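Neurotoxin (Clostridium botulinum, PDB 1ZB7) acts as a zinc endopeptidase in the host cytosol, cleaving the synaptobrevins VAMP1, VAMP2 and VAMP3, in VAMP2 at an Ala-Ala bond. Local coordinates at residues A[141-144]-A[148-151]; A[6-11]-A[17-22]. One frame throughout, in Å; residues are numbered along the deposited sequence.

Contact 1 of 2, residues A[141-144]-A[148-151]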
loop_
_atom_site.group_PDB
_atom_site.type_symbol
_atom_site.label_atom_id
_atom_site.label_comp_id
_atom_site.label_asym_id
_atom_site.label_seq_id
_atom_site.Cartn_x
_atom_site.Cartn_y
_atom_site.Cartn_z
ATOM N N LYS A 141 -36.829 22.445 12.634
ATOM C CA LYS A 141 -38.056 22.655 13.363
ATOM C C LYS A 141 -37.973 24.008 14.024
ATOM O O LYS A 141 -37.111 24.200 14.891
ATOM C CB LYS A 141 -38.197 21.571 14.404
ATOM C CG LYS A 141 -39.557 21.284 14.813
ATOM C CD LYS A 141 -39.571 20.341 15.998
ATOM C CE LYS A 141 -39.850 18.893 15.623
ATOM N NZ LYS A 141 -40.251 18.201 16.882
ATOM N N ILE A 142 -38.890 24.899 13.666
ATOM C CA ILE A 142 -39.020 26.241 14.242
ATOM C C ILE A 142 -39.795 26.093 15.545
ATOM O O ILE A 142 -40.936 25.738 15.506
ATOM C CB ILE A 142 -39.817 27.233 13.304
ATOM C CG1 ILE A 142 -39.237 27.314 11.884
ATOM C CG2 ILE A 142 -39.876 28.607 13.889
ATOM C CD1 ILE A 142 -37.804 27.893 11.814
ATOM N N ILE A 143 -39.159 26.344 16.679
ATOM C CA ILE A 143 -39.777 26.164 17.970
ATOM C C ILE A 143 -40.365 27.475 18.441
ATOM O O ILE A 143 -39.632 28.394 18.791
ATOM C CB ILE A 143 -38.770 25.686 19.081
ATOM C CG1 ILE A 143 -38.019 24.391 18.684
ATOM C CG2 ILE A 143 -39.535 25.526 20.481
ATOM C CD1 ILE A 143 -38.773 23.072 18.890
ATOM N N GLN A 144 -41.685 27.532 18.502
ATOM C CA GLN A 144 -42.386 28.722 18.961
ATOM C C GLN A 144 -43.283 28.341 20.128
ATOM O O GLN A 144 -44.041 27.374 20.028
ATOM C CB GLN A 144 -43.233 29.345 17.842
ATOM C CG GLN A 144 -42.460 29.734 16.535
ATOM C CD GLN A 144 -41.603 31.015 16.643
ATOM O OE1 GLN A 144 -41.059 31.320 17.702
ATOM N NE2 GLN A 144 -41.455 31.739 15.516
ATOM N N GLU A 148 -48.091 25.189 17.512
ATOM C CA GLU A 148 -47.455 23.985 16.973
ATOM C C GLU A 148 -46.208 24.323 16.144
ATOM O O GLU A 148 -46.167 25.303 15.401
ATOM C CB GLU A 148 -48.453 23.158 16.155
ATOM C CG GLU A 148 -49.247 22.161 17.042
ATOM C CD GLU A 148 -48.358 21.044 17.599
ATOM O OE1 GLU A 148 -47.730 20.336 16.782
ATOM O OE2 GLU A 148 -48.272 20.882 18.834
ATOM N N ASP A 149 -45.195 23.491 16.300
ATOM C CA ASP A 149 -43.882 23.710 15.686
ATOM C C ASP A 149 -43.866 23.379 14.196
ATOM O O ASP A 149 -44.308 22.310 13.790
ATOM C CB ASP A 149 -42.823 22.923 16.450
ATOM C CG ASP A 149 -42.621 23.469 17.875
ATOM O OD1 ASP A 149 -43.080 24.637 18.179
ATOM O OD2 ASP A 149 -42.012 22.723 18.678
ATOM N N GLN A 150 -43.363 24.319 13.394
ATOM C CA GLN A 150 -43.353 24.162 11.954
ATOM C C GLN A 150 -42.081 23.479 11.506
ATOM O O GLN A 150 -41.045 23.685 12.098
ATOM C CB GLN A 150 -43.456 25.521 11.244
ATOM C CG GLN A 150 -44.240 26.606 12.008
ATOM C CD GLN A 150 -44.055 27.953 11.355
ATOM O OE1 GLN A 150 -43.924 28.007 10.129
ATOM N NE2 GLN A 150 -44.002 29.042 12.156
ATOM N N ILE A 151 -42.193 22.681 10.450
ATOM C CA ILE A 151 -41.090 21.965 9.826
ATOM C C ILE A 151 -40.750 22.668 8.494
ATOM O O ILE A 151 -41.546 22.738 7.604
ATOM C CB ILE A 151 -41.430 20.469 9.562
ATOM C CG1 ILE A 151 -42.040 19.783 10.784
ATOM C CG2 ILE A 151 -40.242 19.696 9.107
ATOM C CD1 ILE A 151 -41.191 19.722 11.975
#
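The carbonyl oxygen of Gln-150 accepts the amide of Ile-142 at 2.9 Å from N to O, and the CA of Lys-141 approaches the same oxygen at 3.4 Å in a CA-H...O contact. Both contacts lie at the turn end of the beta hairpin formed by strands 137-142 and 150-155. Lys-141 and Ile-151 form an antiparallel non-hydrogen-bonded pair with CA atoms 4.7 Å apart; their side chains run side by side in the same direction, CG of Lys-141 lying 3.6 Å from CD1 of Ile-151. Tyr-33 flanks this face, touching Ile-151 and making a cation-pi contact with Lys-141. Nearer the turn, a side chain takes over the bonding. Asp-149 has CG anti to its carbonyl carbon (chi1 -67°), which swings the carboxylate across to the other arm, where OD1 receives the Gln-144 amide nitrogen at 3.2 Å. The bond is fairly straight, with 161° at the hydrogen, but the donor comes from above the carboxylate plane, 46° out of it. The second oxygen, Asp-149 OD2, is approached by the CD1 methyl of Ile-143 at 3.3 Å.

Contact 2 of 2, residues A[6-11]-A[17-22]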
loop_
_atom_site.group_PDB
_atom_site.type_symbol
_atom_site.label_atom_id
_atom_site.label_comp_id
_atom_site.label_asym_id
_atom_site.label_seq_id
_atom_site.Cartn_x
_atom_site.Cartn_y
_atom_site.Cartn_z
ATOM N N LYS A 6 -18.208 31.299 15.439
ATOM C CA LYS A 6 -18.981 31.670 16.593
ATOM C C LYS A 6 -18.795 30.712 17.782
ATOM O O LYS A 6 -18.744 29.522 17.598
ATOM C CB LYS A 6 -20.467 31.783 16.218
ATOM C CG LYS A 6 -21.257 32.488 17.285
ATOM C CD LYS A 6 -22.578 32.915 16.815
ATOM C CE LYS A 6 -23.405 33.243 18.096
ATOM N NZ LYS A 6 -24.681 33.888 17.658
ATOM N N ASN A 7 -18.664 31.278 18.984
ATOM C CA ASN A 7 -18.650 30.591 20.256
ATOM C C ASN A 7 -20.037 30.295 20.767
ATOM O O ASN A 7 -20.857 31.085 20.675
ATOM C CB ASN A 7 -17.953 31.464 21.343
ATOM C CG ASN A 7 -16.448 31.775 21.048
ATOM O OD1 ASN A 7 -15.612 30.901 20.664
ATOM N ND2 ASN A 7 -16.091 33.038 21.302
ATOM N N PHE A 8 -20.237 29.173 21.412
ATOM C CA PHE A 8 -21.520 28.709 21.933
ATOM C C PHE A 8 -21.264 27.915 23.176
ATOM O O PHE A 8 -20.168 27.332 23.338
ATOM C CB PHE A 8 -22.182 27.713 20.990
ATOM C CG PHE A 8 -22.701 28.337 19.689
ATOM C CD1 PHE A 8 -23.851 29.112 19.681
ATOM C CD2 PHE A 8 -22.079 28.084 18.505
ATOM C CE1 PHE A 8 -24.339 29.646 18.495
ATOM C CE2 PHE A 8 -22.580 28.636 17.337
ATOM C CZ PHE A 8 -23.682 29.350 17.329
ATOM N N ASN A 9 -22.278 27.882 24.039
ATOM C CA ASN A 9 -22.378 26.915 25.130
ATOM C C ASN A 9 -23.458 25.966 24.744
ATOM O O ASN A 9 -24.383 26.405 24.158
ATOM C CB ASN A 9 -22.743 27.619 26.460
ATOM C CG ASN A 9 -21.779 28.768 26.796
ATOM O OD1 ASN A 9 -20.624 28.482 27.199
ATOM N ND2 ASN A 9 -22.220 30.073 26.597
ATOM N N TYR A 10 -23.332 24.678 25.060
ATOM C CA TYR A 10 -24.368 23.718 24.827
ATOM C C TYR A 10 -25.736 24.125 25.310
ATOM O O TYR A 10 -26.720 23.872 24.634
ATOM C CB TYR A 10 -24.064 22.344 25.384
ATOM C CG TYR A 10 -25.076 21.339 24.851
ATOM C CD1 TYR A 10 -24.990 20.889 23.540
ATOM C CD2 TYR A 10 -26.138 20.893 25.608
ATOM C CE1 TYR A 10 -25.885 20.017 23.041
ATOM C CE2 TYR A 10 -27.050 19.982 25.084
ATOM C CZ TYR A 10 -26.904 19.549 23.803
ATOM O OH TYR A 10 -27.756 18.629 23.228
ATOM N N ASN A 11 -25.790 24.792 26.448
ATOM C CA ASN A 11 -27.067 25.190 27.058
ATOM C C ASN A 11 -27.645 26.504 26.630
ATOM O O ASN A 11 -28.740 26.860 27.049
ATOM C CB ASN A 11 -26.972 25.093 28.598
ATOM C CG ASN A 11 -26.080 26.207 29.238
ATOM O OD1 ASN A 11 -25.480 27.087 28.562
ATOM N ND2 ASN A 11 -25.976 26.136 30.552
ATOM N N ASP A 17 -32.295 30.125 14.608
ATOM C CA ASP A 17 -31.413 30.732 13.646
ATOM C C ASP A 17 -30.110 29.907 13.634
ATOM O O ASP A 17 -29.874 29.067 12.729
ATOM C CB ASP A 17 -31.144 32.195 14.034
ATOM C CG ASP A 17 -30.082 32.881 13.106
ATOM O OD1 ASP A 17 -29.609 32.315 12.096
ATOM O OD2 ASP A 17 -29.648 33.970 13.434
ATOM N N ASP A 18 -29.248 30.122 14.638
ATOM C CA ASP A 18 -27.970 29.422 14.642
ATOM C C ASP A 18 -27.908 28.365 15.749
ATOM O O ASP A 18 -26.965 27.610 15.833
ATOM C CB ASP A 18 -26.800 30.415 14.652
ATOM C CG ASP A 18 -26.810 31.324 15.883
ATOM O OD1 ASP A 18 -27.672 31.212 16.798
ATOM O OD2 ASP A 18 -25.900 32.135 15.978
ATOM N N ILE A 19 -28.968 28.284 16.533
ATOM C CA ILE A 19 -29.160 27.191 17.482
ATOM C C ILE A 19 -30.558 26.636 17.233
ATOM O O ILE A 19 -31.560 27.343 17.433
ATOM C CB ILE A 19 -28.958 27.607 18.968
ATOM C CG1 ILE A 19 -27.572 28.210 19.149
ATOM C CG2 ILE A 19 -29.106 26.382 19.844
ATOM C CD1 ILE A 19 -27.252 28.830 20.498
ATOM N N ILE A 20 -30.606 25.422 16.705
ATOM C CA ILE A 20 -31.827 24.842 16.208
ATOM C C ILE A 20 -31.951 23.356 16.556
ATOM O O ILE A 20 -30.963 22.687 17.011
ATOM C CB ILE A 20 -31.932 25.003 14.581
ATOM C CG1 ILE A 20 -30.872 24.115 13.895
ATOM C CG2 ILE A 20 -31.761 26.425 14.092
ATOM C CD1 ILE A 20 -31.114 23.933 12.296
ATOM N N MET A 21 -33.174 22.856 16.338
ATOM C CA MET A 21 -33.538 21.448 16.256
ATOM C C MET A 21 -33.583 21.027 14.809
ATOM O O MET A 21 -34.209 21.660 13.987
ATOM C CB MET A 21 -34.875 21.188 16.938
ATOM C CG MET A 21 -34.876 21.493 18.462
ATOM S SD MET A 21 -33.531 20.721 19.429
ATOM C CE MET A 21 -34.098 19.029 19.588
ATOM N N MET A 22 -32.870 19.968 14.487
ATOM C CA MET A 22 -32.741 19.542 13.133
ATOM C C MET A 22 -32.799 18.028 12.998
ATOM O O MET A 22 -32.423 17.306 13.874
ATOM C CB MET A 22 -31.440 20.087 12.467
ATOM C CG MET A 22 -30.181 19.555 13.042
ATOM S SD MET A 22 -28.814 19.322 11.939
ATOM C CE MET A 22 -28.379 21.036 11.496
#
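Phe-8 sets the CD1-CE1 side of its ring against the end of Ile-19, with CD1 of the ring 3.5 Å from CD1 of the isoleucine and CE1 3.6 Å from its CG1. The two side chains slide past each other in opposite directions, and the methyl meets the ring obliquely. This apolar overlap fastens the irregular N-terminal segment 6-11 to the start of strand 19-23 in the mixed sheet of the zinc protease fold; CA atoms of the pair are 9.0 Å apart, so side chains alone span the gap. Asp-18 lies at the ring's edge, OD2 being 3.8 Å from Phe-8 CZ, and its carboxylate plane stands 80° from that of the ring. The chain of Lys-6 is extended beyond CG (chi2 165°), and that CG sits 3.9 Å above one ring face, offset toward the rim. From there the chain carries NZ to Asp-18 OD2, where a 2.7 Å salt bridge uses the syn lone pair. The other oxygen, OD1, is bonded by Asn-15 ND2, and Phe-37 meets the Phe-8 ring edge-to-face. With one oxygen paired to a lysine and the other to an amide, the buried carboxylate has both oxygens satisfied, which probably favours its charged form beside the aromatic edge.

From the N terminus, contact 2 comes first: the chain passes through 6-11, loops out through five residues and returns at 17-22, closing that loop as strand 19-23 begins. Contact 1 follows much later, where 141-144 and 148-151 close a short hairpin turn of three residues. The two loops are therefore in series, neither nested nor crossed. Their centres lie 16 Å apart, but a probable hydrogen bond of 3.1 Å from Lys-141 N to Met-21 O joins them directly. Contact 2 thus holds the N-terminal segment against the start of strand 19-23, and that strand pairs with the first arm of the hairpin whose turn contact 1 closes, strand 150-155 being the outermost of the sheet within this chain.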